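Local coordinates for glycoside hydrolase 15-related protein (Kribbella flavida, PDB 5Z3E) that hydrolyses the alpha-1,6-glucosidic linkage at the non-reducing end of isomaltose, yielding beta-D-glucose and D-glucose, at residues His46-Arg51 with Trp383-Tyr388; Gly57-Ala62 with Phe79-Ile84; Trp156-Val161 with Val272-Leu277; His205-Gly210 with Asp265-Ala270. The protein carries 1 engineered substitution. One frame throughout, in Å; residues are numbered along the deposited sequence.

Contact 1. Residues His46-Arg51 with Trp383-Tyr388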
# COMPACT_ATOMS: atom_id res chain seq x y z
N HIS A 46 -17.61 -0.17 2.05
CA HIS A 46 -17.88 -0.62 0.70
C HIS A 46 -18.63 0.43 -0.10
O HIS A 46 -18.32 0.70 -1.27
CB HIS A 46 -18.65 -1.93 0.73
CG HIS A 46 -19.19 -2.31 -0.61
ND1 HIS A 46 -20.47 -2.06 -0.99
CD2 HIS A 46 -18.59 -2.89 -1.69
CE1 HIS A 46 -20.63 -2.46 -2.24
NE2 HIS A 46 -19.52 -2.98 -2.68
N ALA A 47 -19.65 1.05 0.51
CA ALA A 47 -20.46 2.02 -0.19
C ALA A 47 -19.67 3.25 -0.59
O ALA A 47 -19.82 3.73 -1.71
CB ALA A 47 -21.67 2.42 0.67
N VAL A 48 -18.84 3.77 0.28
CA VAL A 48 -18.16 5.00 -0.03
C VAL A 48 -17.05 4.76 -1.08
O VAL A 48 -16.82 5.60 -1.94
CB VAL A 48 -17.72 5.73 1.26
CG1 VAL A 48 -16.54 5.02 1.88
CG2 VAL A 48 -17.37 7.16 1.01
N ILE A 49 -16.41 3.60 -1.05
CA ILE A 49 -15.42 3.28 -2.07
C ILE A 49 -16.08 3.15 -3.43
O ILE A 49 -15.63 3.72 -4.43
CB ILE A 49 -14.65 1.99 -1.69
CG1 ILE A 49 -13.70 2.23 -0.51
CG2 ILE A 49 -13.89 1.46 -2.90
CD1 ILE A 49 -13.22 0.97 0.16
N THR A 50 -17.17 2.40 -3.50
CA THR A 50 -17.79 2.14 -4.79
C THR A 50 -18.52 3.36 -5.32
O THR A 50 -18.56 3.56 -6.53
CB THR A 50 -18.68 0.90 -4.77
OG1 THR A 50 -19.72 1.04 -3.79
CG2 THR A 50 -17.89 -0.36 -4.51
N ARG A 51 -19.05 4.21 -4.44
CA ARG A 51 -19.69 5.42 -4.92
C ARG A 51 -18.69 6.35 -5.56
O ARG A 51 -19.00 7.02 -6.54
CB ARG A 51 -20.37 6.14 -3.76
CG ARG A 51 -21.13 7.32 -4.27
CD ARG A 51 -20.63 8.67 -3.90
NE ARG A 51 -20.66 8.88 -2.44
CZ ARG A 51 -20.49 10.06 -1.84
NH1 ARG A 51 -20.38 10.11 -0.49
NH2 ARG A 51 -20.48 11.20 -2.54
N TRP A 383 -8.24 4.60 0.95
CA TRP A 383 -7.31 3.61 1.48
C TRP A 383 -7.61 3.29 2.96
O TRP A 383 -7.52 2.15 3.39
CB TRP A 383 -5.88 4.11 1.26
CG TRP A 383 -4.76 3.15 1.57
CD1 TRP A 383 -4.86 1.84 1.92
CD2 TRP A 383 -3.36 3.48 1.58
NE1 TRP A 383 -3.59 1.33 2.16
CE2 TRP A 383 -2.66 2.32 1.96
CE3 TRP A 383 -2.64 4.65 1.34
CZ2 TRP A 383 -1.29 2.30 2.12
CZ3 TRP A 383 -1.26 4.63 1.53
CH2 TRP A 383 -0.61 3.47 1.93
N SER A 384 -8.03 4.29 3.74
CA SER A 384 -8.45 4.00 5.12
C SER A 384 -9.57 2.98 5.15
O SER A 384 -9.54 2.04 5.95
CB SER A 384 -8.91 5.27 5.83
OG SER A 384 -7.84 6.13 6.08
N HIS A 385 -10.58 3.19 4.31
CA HIS A 385 -11.69 2.27 4.21
C HIS A 385 -11.29 0.90 3.68
O HIS A 385 -11.78 -0.12 4.15
CB HIS A 385 -12.81 2.90 3.38
CG HIS A 385 -13.50 4.02 4.10
ND1 HIS A 385 -14.45 3.77 5.07
CD2 HIS A 385 -13.35 5.36 4.05
CE1 HIS A 385 -14.85 4.92 5.57
NE2 HIS A 385 -14.20 5.92 4.98
N GLY A 386 -10.39 0.88 2.68
CA GLY A 386 -9.92 -0.39 2.19
C GLY A 386 -9.22 -1.20 3.25
O GLY A 386 -9.44 -2.41 3.37
N MET A 387 -8.36 -0.55 4.02
CA MET A 387 -7.64 -1.23 5.08
C MET A 387 -8.57 -1.69 6.20
O MET A 387 -8.37 -2.76 6.78
CB MET A 387 -6.54 -0.36 5.67
CG MET A 387 -5.46 0.02 4.77
SD MET A 387 -4.55 -1.41 4.02
CE MET A 387 -3.72 -2.04 5.41
N TYR A 388 -9.58 -0.89 6.52
CA TYR A 388 -10.59 -1.31 7.49
C TYR A 388 -11.25 -2.61 7.03
O TYR A 388 -11.39 -3.57 7.82
CB TYR A 388 -11.64 -0.22 7.68
CG TYR A 388 -12.72 -0.67 8.63
CD1 TYR A 388 -12.52 -0.60 9.99
CD2 TYR A 388 -13.90 -1.23 8.16
CE1 TYR A 388 -13.49 -1.08 10.86
CE2 TYR A 388 -14.85 -1.72 9.00
CZ TYR A 388 -14.67 -1.62 10.35
OH TYR A 388 -15.61 -2.12 11.24

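Contact 2. Residues Gly57-Ala62 with Phe79-Ile84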
# COMPACT_ATOMS: atom_id res chain seq x y z
N GLY A 57 -13.03 3.17 -13.80
CA GLY A 57 -12.57 2.12 -12.93
C GLY A 57 -11.61 2.53 -11.83
O GLY A 57 -11.47 1.80 -10.83
N ALA A 58 -10.93 3.66 -11.99
CA ALA A 58 -9.95 4.04 -10.98
C ALA A 58 -10.63 4.31 -9.64
O ALA A 58 -11.73 4.86 -9.58
CB ALA A 58 -9.20 5.34 -11.38
N TYR A 59 -9.95 3.97 -8.56
CA TYR A 59 -10.34 4.46 -7.23
C TYR A 59 -9.59 5.76 -6.97
O TYR A 59 -8.37 5.78 -7.01
CB TYR A 59 -10.01 3.46 -6.12
CG TYR A 59 -10.77 2.16 -6.17
CD1 TYR A 59 -12.16 2.11 -6.14
CD2 TYR A 59 -10.09 0.94 -6.21
CE1 TYR A 59 -12.84 0.91 -6.15
CE2 TYR A 59 -10.76 -0.26 -6.22
CZ TYR A 59 -12.13 -0.28 -6.20
OH TYR A 59 -12.74 -1.51 -6.21
N PRO A 60 -10.31 6.85 -6.67
CA PRO A 60 -9.61 8.07 -6.27
C PRO A 60 -9.01 7.88 -4.88
O PRO A 60 -9.49 7.11 -4.09
CB PRO A 60 -10.72 9.10 -6.23
CG PRO A 60 -11.94 8.31 -5.82
CD PRO A 60 -11.78 7.00 -6.57
N ALA A 61 -7.98 8.64 -4.58
CA ALA A 61 -7.42 8.57 -3.23
C ALA A 61 -8.32 9.27 -2.23
O ALA A 61 -8.53 8.76 -1.11
CB ALA A 61 -6.03 9.19 -3.20
N ALA A 62 -8.77 10.45 -2.59
CA ALA A 62 -9.40 11.34 -1.61
C ALA A 62 -10.22 12.35 -2.40
O ALA A 62 -9.72 13.42 -2.77
CB ALA A 62 -8.35 12.05 -0.80
N PHE A 79 -4.63 -1.50 -2.31
CA PHE A 79 -5.17 -1.90 -1.02
C PHE A 79 -6.68 -1.72 -0.97
O PHE A 79 -7.39 -2.54 -0.39
CB PHE A 79 -4.49 -1.15 0.13
CG PHE A 79 -3.15 -1.70 0.50
CD1 PHE A 79 -3.02 -2.93 1.12
CD2 PHE A 79 -2.00 -0.93 0.34
CE1 PHE A 79 -1.77 -3.41 1.50
CE2 PHE A 79 -0.78 -1.38 0.78
CZ PHE A 79 -0.66 -2.65 1.32
N THR A 80 -7.19 -0.64 -1.57
CA THR A 80 -8.62 -0.44 -1.67
C THR A 80 -9.26 -1.61 -2.39
O THR A 80 -10.26 -2.18 -1.94
CB THR A 80 -8.94 0.91 -2.35
OG1 THR A 80 -8.40 1.98 -1.57
CG2 THR A 80 -10.41 1.15 -2.50
N ALA A 81 -8.69 -1.99 -3.53
CA ALA A 81 -9.20 -3.09 -4.32
C ALA A 81 -9.19 -4.40 -3.57
O ALA A 81 -10.09 -5.23 -3.72
CB ALA A 81 -8.39 -3.23 -5.62
N GLU A 82 -8.16 -4.64 -2.75
CA GLU A 82 -8.09 -5.86 -1.95
C GLU A 82 -9.20 -5.88 -0.91
O GLU A 82 -9.82 -6.93 -0.70
CB GLU A 82 -6.70 -5.99 -1.31
CG GLU A 82 -6.56 -7.12 -0.31
CD GLU A 82 -6.71 -8.54 -0.84
OE1 GLU A 82 -6.94 -8.75 -2.05
OE2 GLU A 82 -6.60 -9.46 0.02
N GLY A 83 -9.46 -4.77 -0.25
CA GLY A 83 -10.59 -4.72 0.68
C GLY A 83 -11.91 -5.00 -0.00
O GLY A 83 -12.74 -5.74 0.51
N ILE A 84 -12.11 -4.43 -1.20
CA ILE A 84 -13.33 -4.62 -1.95
C ILE A 84 -13.47 -6.07 -2.42
O ILE A 84 -14.56 -6.65 -2.41
CB ILE A 84 -13.39 -3.62 -3.12
CG1 ILE A 84 -13.55 -2.18 -2.60
CG2 ILE A 84 -14.47 -3.97 -4.13
CD1 ILE A 84 -14.87 -1.89 -1.88
O HOH W 1 -7.83 4.61 -3.52

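Contact 3. Residues Trp156-Val161 with Val272-Leu277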
# COMPACT_ATOMS: atom_id res chain seq x y z
N TRP A 156 0.33 -3.44 -7.09
CA TRP A 156 -0.71 -3.82 -8.03
C TRP A 156 -0.58 -5.29 -8.42
O TRP A 156 -1.56 -6.02 -8.47
CB TRP A 156 -0.71 -2.94 -9.28
CG TRP A 156 -1.84 -3.37 -10.17
CD1 TRP A 156 -3.16 -3.36 -9.85
CD2 TRP A 156 -1.76 -4.01 -11.45
NE1 TRP A 156 -3.91 -3.92 -10.84
CE2 TRP A 156 -3.08 -4.34 -11.83
CE3 TRP A 156 -0.71 -4.33 -12.32
CZ2 TRP A 156 -3.37 -4.93 -13.06
CZ3 TRP A 156 -1.01 -4.93 -13.52
CH2 TRP A 156 -2.33 -5.22 -13.89
N LEU A 157 0.65 -5.74 -8.70
CA LEU A 157 0.85 -7.15 -9.02
C LEU A 157 0.32 -8.05 -7.91
O LEU A 157 -0.37 -9.04 -8.16
CB LEU A 157 2.33 -7.42 -9.26
CG LEU A 157 2.92 -6.83 -10.53
CD1 LEU A 157 4.40 -7.18 -10.60
CD2 LEU A 157 2.20 -7.31 -11.79
N TRP A 158 0.68 -7.74 -6.66
CA TRP A 158 0.15 -8.50 -5.54
C TRP A 158 -1.37 -8.49 -5.54
O TRP A 158 -2.02 -9.53 -5.37
CB TRP A 158 0.72 -7.93 -4.22
CG TRP A 158 -0.08 -8.30 -3.01
CD1 TRP A 158 -0.11 -9.51 -2.37
CD2 TRP A 158 -1.04 -7.47 -2.34
NE1 TRP A 158 -1.03 -9.46 -1.34
CE2 TRP A 158 -1.61 -8.23 -1.31
CE3 TRP A 158 -1.45 -6.14 -2.49
CZ2 TRP A 158 -2.58 -7.70 -0.43
CZ3 TRP A 158 -2.39 -5.61 -1.64
CH2 TRP A 158 -2.94 -6.40 -0.62
N SER A 159 -1.96 -7.32 -5.71
CA SER A 159 -3.41 -7.17 -5.62
C SER A 159 -4.14 -7.97 -6.70
O SER A 159 -5.12 -8.66 -6.42
CB SER A 159 -3.76 -5.69 -5.69
OG SER A 159 -5.13 -5.46 -5.77
N VAL A 160 -3.70 -7.84 -7.94
CA VAL A 160 -4.43 -8.48 -9.03
C VAL A 160 -4.31 -10.00 -8.95
O VAL A 160 -5.29 -10.71 -9.16
CB VAL A 160 -4.02 -7.89 -10.41
CG1 VAL A 160 -2.62 -8.27 -10.85
CG2 VAL A 160 -5.04 -8.30 -11.47
N VAL A 161 -3.13 -10.51 -8.60
CA VAL A 161 -2.97 -11.95 -8.44
C VAL A 161 -3.84 -12.45 -7.31
O VAL A 161 -4.51 -13.49 -7.42
CB VAL A 161 -1.49 -12.30 -8.21
CG1 VAL A 161 -1.33 -13.76 -7.79
CG2 VAL A 161 -0.67 -12.03 -9.46
N VAL A 272 5.88 -8.00 6.31
CA VAL A 272 5.53 -9.31 6.85
C VAL A 272 4.25 -9.75 6.14
O VAL A 272 4.31 -10.54 5.19
CB VAL A 272 5.42 -9.26 8.40
CG1 VAL A 272 5.13 -10.65 8.92
CG2 VAL A 272 6.68 -8.70 9.01
N VAL A 273 3.12 -9.19 6.53
CA VAL A 273 1.86 -9.39 5.82
C VAL A 273 1.44 -8.05 5.22
O VAL A 273 1.34 -7.05 5.95
CB VAL A 273 0.77 -9.91 6.78
CG1 VAL A 273 -0.56 -10.03 6.10
CG2 VAL A 273 1.21 -11.21 7.41
N PRO A 274 1.19 -7.97 3.91
CA PRO A 274 1.03 -9.09 2.97
C PRO A 274 2.25 -9.43 2.14
O PRO A 274 2.19 -10.38 1.37
CB PRO A 274 -0.08 -8.58 2.05
CG PRO A 274 0.20 -7.10 1.95
CD PRO A 274 0.65 -6.71 3.34
N PHE A 275 3.36 -8.68 2.24
CA PHE A 275 4.39 -8.81 1.22
C PHE A 275 5.38 -9.95 1.41
O PHE A 275 6.10 -10.29 0.47
CB PHE A 275 5.05 -7.49 0.98
CG PHE A 275 4.04 -6.39 0.49
CD1 PHE A 275 3.05 -6.70 -0.46
CD2 PHE A 275 4.12 -5.16 0.98
CE1 PHE A 275 2.13 -5.74 -0.89
CE2 PHE A 275 3.22 -4.14 0.51
CZ PHE A 275 2.22 -4.52 -0.38
N GLY A 276 5.46 -10.55 2.59
CA GLY A 276 6.10 -11.86 2.74
C GLY A 276 7.62 -11.95 2.73
O GLY A 276 8.15 -13.01 2.43
N LEU A 277 8.30 -10.89 3.15
CA LEU A 277 9.77 -11.02 3.30
C LEU A 277 10.11 -12.13 4.33
O LEU A 277 11.12 -12.84 4.17
CB LEU A 277 10.42 -9.68 3.71
CG LEU A 277 10.41 -8.35 2.85
CD1 LEU A 277 11.19 -7.10 3.37
CD2 LEU A 277 10.97 -8.74 1.51

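Contact 4. Residues His205-Gly210 with Asp265-Ala270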
# COMPACT_ATOMS: atom_id res chain seq x y z
N HIS A 205 13.95 2.12 0.40
CA HIS A 205 13.05 2.02 1.53
C HIS A 205 12.56 0.60 1.67
O HIS A 205 12.14 -0.01 0.70
CB HIS A 205 11.90 3.02 1.35
CG HIS A 205 12.43 4.39 1.20
ND1 HIS A 205 12.86 5.11 2.29
CD2 HIS A 205 12.68 5.09 0.07
CE1 HIS A 205 13.34 6.24 1.81
NE2 HIS A 205 13.26 6.26 0.48
N VAL A 206 12.59 0.06 2.89
CA VAL A 206 12.29 -1.35 3.08
C VAL A 206 10.83 -1.67 2.75
O VAL A 206 10.59 -2.75 2.19
CB VAL A 206 12.77 -1.81 4.47
CG1 VAL A 206 12.33 -3.22 4.79
CG2 VAL A 206 14.29 -1.72 4.52
N SER A 207 9.88 -0.78 3.01
CA SER A 207 8.51 -1.08 2.63
C SER A 207 8.26 -0.91 1.12
O SER A 207 7.27 -1.44 0.61
CB SER A 207 7.49 -0.29 3.43
OG SER A 207 7.62 1.09 3.16
N THR A 208 9.14 -0.21 0.41
CA THR A 208 9.10 -0.18 -1.05
C THR A 208 9.67 -1.47 -1.64
O THR A 208 9.04 -2.13 -2.46
CB THR A 208 9.81 1.06 -1.59
OG1 THR A 208 9.12 2.20 -1.11
CG2 THR A 208 9.87 1.04 -3.10
N LEU A 209 10.86 -1.84 -1.17
CA LEU A 209 11.44 -3.13 -1.52
C LEU A 209 10.46 -4.23 -1.19
O LEU A 209 10.29 -5.20 -1.96
CB LEU A 209 12.76 -3.33 -0.78
CG LEU A 209 13.89 -2.43 -1.25
CD1 LEU A 209 15.03 -2.44 -0.23
CD2 LEU A 209 14.40 -2.83 -2.63
N GLY A 210 9.79 -4.15 -0.04
CA GLY A 210 8.83 -5.15 0.35
C GLY A 210 7.65 -5.23 -0.61
O GLY A 210 7.23 -6.34 -0.98
N ASP A 265 9.65 2.59 10.59
CA ASP A 265 8.58 3.32 9.92
C ASP A 265 7.32 2.49 10.11
O ASP A 265 7.37 1.26 10.12
CB ASP A 265 8.91 3.52 8.43
CG ASP A 265 7.92 4.40 7.68
OD1 ASP A 265 6.85 3.87 7.29
OD2 ASP A 265 8.21 5.59 7.49
N GLY A 266 6.17 3.16 10.23
CA GLY A 266 4.93 2.46 10.45
C GLY A 266 4.48 1.57 9.29
O GLY A 266 3.63 0.71 9.46
N SER A 267 5.05 1.78 8.10
CA SER A 267 4.76 0.91 6.96
C SER A 267 5.43 -0.46 7.05
O SER A 267 5.06 -1.37 6.31
CB SER A 267 5.17 1.59 5.66
OG SER A 267 6.57 1.78 5.58
N LEU A 268 6.42 -0.60 7.92
CA LEU A 268 7.22 -1.82 7.90
C LEU A 268 6.46 -3.14 8.11
O LEU A 268 6.87 -4.15 7.54
CB LEU A 268 8.39 -1.74 8.87
CG LEU A 268 9.49 -0.77 8.47
CD1 LEU A 268 10.53 -0.71 9.56
CD2 LEU A 268 10.14 -1.20 7.14
N PRO A 269 5.38 -3.17 8.91
CA PRO A 269 4.69 -4.46 9.04
C PRO A 269 4.19 -5.01 7.70
O PRO A 269 4.00 -6.22 7.60
CB PRO A 269 3.56 -4.15 10.02
CG PRO A 269 4.14 -3.02 10.88
CD PRO A 269 4.86 -2.17 9.85
N ALA A 270 3.96 -4.17 6.69
CA ALA A 270 3.54 -4.67 5.38
C ALA A 270 4.55 -5.65 4.79
O ALA A 270 4.21 -6.48 3.97
CB ALA A 270 3.32 -3.53 4.43

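Contact 1. Residues His46-Arg51 with Trp383-Tyr388
His385 is the residue to follow here, because it meets both Val48 and Ile49 of the facing helix. At its base, Ile49 CD1 lies 3.8 Å from His385 CB, and Ile49 CG1 sits only slightly farther away, the isoleucine and the histidine running past each other in opposite directions. From CB the histidine turns with CG anti to its carbonyl carbon (chi1 -70°), which swings the imidazole across the end of Val48. Every ring atom then looks at the same methyl. Val48 CG1 stands 3.8 Å from the centroid of the His385 ring and just 5° off its normal, a nearly centred CH-pi contact in which the valine comes in over the face and the two side chains meet at about a right angle. Val48 is modelled in two conformers, so this CH-pi contact holds for one of them. In the (alpha/alpha)6 barrel expected for glycoside hydrolase family 15, the pairing brings together the first and the last helices of the modelled chain, 32-52 and 382-394. Their short segments run roughly antiparallel at 136°, with axes 9.5 Å apart at closest approach. On the ring itself, ND1 is hydrogen-bonded to Ser45 OG, one turn before Ile49, which should limit the rotation of the imidazole, with Val48 over one face. Leu353 and Pro380 also touch His385. Beside the histidine, Ile49 CD1 reaches the backbone of the second helix, 3.8 Å from Gly386 N, at a residue that has no side chain.

Contact 2. Residues Gly57-Ala62 with Phe79-Ile84
Tyr59 sets a ring face on Thr80 CG2 and reaches past Ala81 to Ile84 with its far end, and the direct contact consists of van der Waals and CH-pi interactions. The CH-pi part belongs to Thr80: its CG2 lies 3.8 Å from the centroid of the Tyr59 ring, 15° off the normal, over one face and shifted toward CD2. Thr80 can offer this methyl because CG2 is anti to the backbone N, while OG1 turns back to bond Asp76 O in its own helix. Apolar touches continue outward along the ring: Tyr59 CE2 is 3.8 Å from Ala81 CB, and Tyr59 CZ is 4.3 Å from Ile84 CG1. Polar links are indirect or lie outside. One water donates to Pro60 O at 3.1 Å and, weakly, to Thr80 OG1, and the Tyr59 hydroxyl is hydrogen-bonded to Ser92 OG. Replacing Tyr59 by alanine would take the ring off Thr80 and Ala81 and is likely to leave Ser92 OG without its phenolic mate. Ile49 and Phe96 also pack on Tyr59, a loop residue set among helices 32-52, 74-87 and 90-105 of what is, by family, an (alpha/alpha)6 barrel.

Contact 3. Residues Trp156-Val161 with Val272-Leu277
One face of the Trp158 indole carries both Pro274 and Phe275, side by side. Pro274 lies along the NE1-CE2-CZ2 side: its CG is 4.1 Å from the centroid of the six-membered ring and 26° off the normal, a CH-pi contact, while Pro274 CB sits 3.6 Å from Trp158 NE1 and equally near CZ2. Phe275 lies along the CG-CD2-CE3 side. It comes edge first, with CE1 3.9 Å from Trp158 CD2, in a T-shaped pair whose planes stand at 87° and whose centroids, phenyl to five-membered ring, are 5.4 Å apart. The phenyl has its own cover, for Pro274 CG lies 3.6 Å above its plane, toward the rim; the proline therefore fills the corner between two aromatic rings at right angles. Trp158 reaches out from helix 151-167 because its CG is anti to the backbone N (chi1 161°), sending the indole off the helix surface to meet the loop. On the loop side a cis peptide precedes Pro274, and Gly276 N bonds back to Val272 O, closing a five-residue turn that presents proline and phenylalanine together. Phe275 O is held by His213 ND1 of helix 206-220, and Pro274 also leans on Trp325 of helix 317-329. Phe79 meets Trp158 too. No hydrogen bond crosses between 156-161 and 272-277. The contact is thus apolar and aromatic, and it depends on close fit and on C-H groups directed at the indole pi cloud, not on charge pairing.

Contact 4. Residues His205-Gly210 with Asp265-Ala270
Ser267 OG lies between two oxygens, each 2.7 Å away: Ser207 OG on the facing helix and Asp265 OD1 in its own turn. The first of these joins the two segments, hydroxyl to hydroxyl; in the second, the hydroxyl meets the carboxylate from above its plane, 44° out of it. Asp265 OD1 has another donor as well. Ser267 N meets it on the anti side at 2.9 Å, with an N-H...O angle of 165°, which makes an Asx turn inside the type I turn from Asp265 to Leu268. Both serines hold OG between their backbone N and carbonyl carbon (chi1 65° in each), and that common torsion points the two hydroxyls at each other. With an alanine in place of Ser267, Ser207 OG would probably lose its mate and Asp265 OD1 one of its donors, leaving the turn less firmly tied to the helix. Beside the polar pair runs an apolar one: Leu268 CD2 lies 3.8 Å from Val206 CG1, reached by the end of the leucine side chain. The other carboxylate oxygen of the aspartate, OD2, is engaged by Lys257 in a salt bridge and by Trp197 NE1 in a hydrogen bond. His205 stands at the N-cap position of helix 206-220 and touches Asp195, the predicted proton acceptor, whose side chain is about 6 Å from that of Ser207. Trp197 directly precedes Glu198, the inferred proton donor. This places the Asx turn and the helix start beside Asp195, consistent with a second-shell position in a glycoside hydrolase family 15 barrel.

In the fold
All four contacts are buried, but contact 1 lies farthest from the centre of the chain, and contacts 3 and 4 nearest, with Pro274 of contact 3 partly exposed. Contacts 1 and 2 share a neighbourhood: Ile49 packs against both Tyr59 and Thr80. Phe79 then continues inward from contact 2 to Trp158 and Phe275 of contact 3. Contacts 3 and 4 draw on one loop, between strand 254-255 and helix 283-296, and Phe275 N probably bonds to Ala270 O. Chemistry shifts along the way. Contacts 1 to 3 join their segments through methyls and rings, with one water in contact 2; contact 4, nearest the predicted proton acceptor, adds a hydroxyl pair, backed by a carboxylate, to its apolar touch.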